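PDB 3VSF: ricin B lectin from Clostridium thermocellum, which probably hydrolyses beta-1,3-galactan from the chain end as a family 43 exo-glycosidase and carries a galactose-binding beta-trefoil lectin module. Local coordinates for residues 422-427 / 433-438. Residues are numbered along the deposited sequence; the frame is centred on the assembly and turned at random.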
ATOM      1  N   ASP A 422     -12.404  16.872   0.211  1.00 52.01           N
ATOM      2  CA  ASP A 422     -13.254  15.698   0.354  1.00 54.48           C
ATOM      3  C   ASP A 422     -14.605  16.034   0.978  1.00 52.53           C
ATOM      4  O   ASP A 422     -14.684  16.814   1.925  1.00 52.17           O
ATOM      5  CB  ASP A 422     -12.537  14.646   1.204  1.00 51.53           C
ATOM      6  CG  ASP A 422     -13.354  13.382   1.383  1.00 57.50           C
ATOM      7  OD1 ASP A 422     -14.200  13.344   2.300  1.00 57.74           O
ATOM      8  OD2 ASP A 422     -13.143  12.426   0.610  1.00 61.12           O
ATOM      9  N   VAL A 423     -15.664  15.441   0.437  1.00 50.95           N
ATOM     10  CA  VAL A 423     -16.990  15.565   1.029  1.00 49.29           C
ATOM     11  C   VAL A 423     -17.153  14.510   2.120  1.00 52.49           C
ATOM     12  O   VAL A 423     -17.310  13.324   1.833  1.00 52.18           O
ATOM     13  CB  VAL A 423     -18.102  15.391  -0.019  1.00 49.62           C
ATOM     14  CG1 VAL A 423     -19.466  15.600   0.618  1.00 49.57           C
ATOM     15  CG2 VAL A 423     -17.897  16.358  -1.175  1.00 49.50           C
ATOM     16  N   LYS A 424     -17.107  14.956   3.371  1.00 51.05           N
ATOM     17  CA  LYS A 424     -17.128  14.065   4.529  1.00 51.31           C
ATOM     18  C   LYS A 424     -18.139  12.923   4.409  1.00 53.21           C
ATOM     19  O   LYS A 424     -19.313  13.143   4.114  1.00 52.38           O
ATOM     20  CB  LYS A 424     -17.396  14.871   5.804  1.00 53.15           C
ATOM     21  CG  LYS A 424     -17.375  14.056   7.087  1.00 51.25           C
ATOM     22  CD  LYS A 424     -17.636  14.944   8.296  1.00 50.81           C
ATOM     23  CE  LYS A 424     -17.743  14.136   9.578  1.00 55.99           C
ATOM     24  NZ  LYS A 424     -16.475  13.425   9.900  1.00 62.42           N
ATOM     25  N   ASP A 425     -17.661  11.702   4.635  1.00 54.31           N
ATOM     26  CA  ASP A 425     -18.511  10.513   4.652  1.00 49.85           C
ATOM     27  C   ASP A 425     -19.331  10.335   3.376  1.00 51.18           C
ATOM     28  O   ASP A 425     -20.416   9.755   3.405  1.00 48.64           O
ATOM     29  CB  ASP A 425     -19.434  10.535   5.874  1.00 47.21           C
ATOM     30  CG  ASP A 425     -18.667  10.583   7.182  1.00 55.92           C
ATOM     31  OD1 ASP A 425     -17.545  10.036   7.237  1.00 59.49           O
ATOM     32  OD2 ASP A 425     -19.184  11.169   8.158  1.00 55.83           O
ATOM     33  N   GLU A 426     -18.805  10.831   2.261  1.00 54.09           N
ATOM     34  CA  GLU A 426     -19.477  10.714   0.970  1.00 55.11           C
ATOM     35  C   GLU A 426     -20.937  11.152   1.042  1.00 54.95           C
ATOM     36  O   GLU A 426     -21.813  10.521   0.454  1.00 57.10           O
ATOM     37  CB  GLU A 426     -19.385   9.281   0.441  1.00 58.15           C
ATOM     38  CG  GLU A 426     -17.983   8.854   0.040  1.00 61.43           C
ATOM     39  CD  GLU A 426     -17.940   7.444  -0.516  1.00 71.19           C
ATOM     40  OE1 GLU A 426     -18.462   6.524   0.148  1.00 71.12           O
ATOM     41  OE2 GLU A 426     -17.388   7.256  -1.622  1.00 71.28           O
ATOM     42  N   SER A 427     -21.187  12.237   1.767  1.00 55.61           N
ATOM     43  CA  SER A 427     -22.541  12.751   1.938  1.00 55.97           C
ATOM     44  C   SER A 427     -23.164  13.151   0.606  1.00 57.84           C
ATOM     45  O   SER A 427     -22.465  13.546  -0.326  1.00 58.21           O
ATOM     46  CB  SER A 427     -22.537  13.947   2.895  1.00 60.78           C
ATOM     47  OG  SER A 427     -23.842  14.471   3.067  1.00 59.22           O
ATOM     48  N   VAL A 433     -20.701  18.859   5.167  1.00 45.61           N
ATOM     49  CA  VAL A 433     -19.422  19.520   5.404  1.00 47.11           C
ATOM     50  C   VAL A 433     -18.307  19.017   4.491  1.00 49.43           C
ATOM     51  O   VAL A 433     -18.226  17.827   4.188  1.00 56.93           O
ATOM     52  CB  VAL A 433     -18.988  19.367   6.877  1.00 51.33           C
ATOM     53  CG1 VAL A 433     -17.493  19.095   6.975  1.00 54.64           C
ATOM     54  CG2 VAL A 433     -19.376  20.601   7.677  1.00 46.90           C
ATOM     55  N   LEU A 434     -17.453  19.937   4.051  1.00 48.55           N
ATOM     56  CA  LEU A 434     -16.270  19.588   3.272  1.00 47.60           C
ATOM     57  C   LEU A 434     -15.029  19.575   4.156  1.00 49.32           C
ATOM     58  O   LEU A 434     -14.867  20.429   5.027  1.00 53.25           O
ATOM     59  CB  LEU A 434     -16.076  20.565   2.111  1.00 48.04           C
ATOM     60  CG  LEU A 434     -16.640  20.150   0.750  1.00 50.23           C
ATOM     61  CD1 LEU A 434     -18.096  19.731   0.867  1.00 52.53           C
ATOM     62  CD2 LEU A 434     -16.479  21.272  -0.264  1.00 47.34           C
ATOM     63  N   ILE A 435     -14.154  18.602   3.927  1.00 50.41           N
ATOM     64  CA  ILE A 435     -12.926  18.474   4.699  1.00 49.05           C
ATOM     65  C   ILE A 435     -11.752  18.173   3.781  1.00 48.83           C
ATOM     66  O   ILE A 435     -11.929  17.967   2.581  1.00 47.78           O
ATOM     67  CB  ILE A 435     -13.028  17.336   5.734  1.00 51.38           C
ATOM     68  CG1 ILE A 435     -13.229  15.993   5.028  1.00 52.38           C
ATOM     69  CG2 ILE A 435     -14.160  17.598   6.714  1.00 51.11           C
ATOM     70  CD1 ILE A 435     -13.357  14.816   5.971  1.00 52.03           C
ATOM     71  N   GLN A 436     -10.551  18.157   4.347  1.00 51.30           N
ATOM     72  CA  GLN A 436      -9.387  17.657   3.628  1.00 53.45           C
ATOM     73  C   GLN A 436      -9.108  16.240   4.113  1.00 52.11           C
ATOM     74  O   GLN A 436      -9.008  15.997   5.315  1.00 53.00           O
ATOM     75  CB  GLN A 436      -8.168  18.556   3.845  1.00 51.22           C
ATOM     76  CG  GLN A 436      -7.641  18.580   5.271  1.00 54.45           C
ATOM     77  CD  GLN A 436      -6.302  19.281   5.383  1.00 55.27           C
ATOM     78  OE1 GLN A 436      -5.771  19.790   4.395  1.00 54.62           O
ATOM     79  NE2 GLN A 436      -5.746  19.309   6.587  1.00 57.01           N
ATOM     80  N   TYR A 437      -9.000  15.302   3.180  1.00 53.81           N
ATOM     81  CA  TYR A 437      -8.836  13.902   3.544  1.00 57.37           C
ATOM     82  C   TYR A 437      -7.801  13.218   2.662  1.00 56.31           C
ATOM     83  O   TYR A 437      -7.473  13.704   1.580  1.00 57.24           O
ATOM     84  CB  TYR A 437     -10.178  13.172   3.448  1.00 55.87           C
ATOM     85  CG  TYR A 437     -10.254  11.901   4.261  1.00 55.29           C
ATOM     86  CD1 TYR A 437     -10.383  11.946   5.644  1.00 57.87           C
ATOM     87  CD2 TYR A 437     -10.212  10.655   3.649  1.00 58.99           C
ATOM     88  CE1 TYR A 437     -10.458  10.787   6.394  1.00 59.25           C
ATOM     89  CE2 TYR A 437     -10.286   9.490   4.391  1.00 54.04           C
ATOM     90  CZ  TYR A 437     -10.410   9.562   5.762  1.00 56.61           C
ATOM     91  OH  TYR A 437     -10.485   8.406   6.507  1.00 60.13           O
ATOM     92  N   THR A 438      -7.289  12.088   3.135  1.00 58.15           N
ATOM     93  CA  THR A 438      -6.323  11.305   2.378  1.00 54.14           C
ATOM     94  C   THR A 438      -6.927  10.900   1.040  1.00 52.51           C
ATOM     95  O   THR A 438      -8.099  10.534   0.967  1.00 54.95           O
ATOM     96  CB  THR A 438      -5.916  10.036   3.146  1.00 59.12           C
ATOM     97  OG1 THR A 438      -6.862   8.993   2.885  1.00 62.54           O
ATOM     98  CG2 THR A 438      -5.877  10.312   4.640  1.00 58.24           C
TER
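With CG of Asp422 turned anti to its own N (chi1 -179°) and CG of Tyr437 likewise, the two side chains run side by side on one face of a beta hairpin, their CB atoms 3.6 Å apart and carboxylate and ring planes inclined by 41°. Ile435 joins them there: its CG1 sits between backbone N and carbonyl carbon (chi1 62°), which carries CD1 to 4.0 Å from CB of Lys424 and sets an apolar branch beside the Asp422 carboxylate. The backbones pair antiparallel. Asp422 and Ile435 exchange two hydrogen bonds, Asp422 N to Ile435 O and Ile435 N to Asp422 O, and a longer third one of 3.2 Å from Lys424 N to Val433 O adds to this pairing. Val423 and Leu434 occupy the opposite face, where Val423 CG2 meets Leu434 CD1 at 3.9 Å and both side chains pack on Trp447; branched aliphatic residues suit this buried side. A short acid suits Asp422's place: the paired backbone fixes where the carboxylate starts, and Gln445 NE2 holds its OD2. The rest of Lys424 leads away, exposed as suits a long charged chain, with a long salt bridge to Asp425. Beyond Val423 the chain turns, and Glu426 N bonds Val423 O. Asp422 and Asp425 are galactose-binding residues together with Asn440 and Asn444; the sugar is absent here, but the hairpin contributes part of the sugar-binding pocket of a ricin-type beta-trefoil.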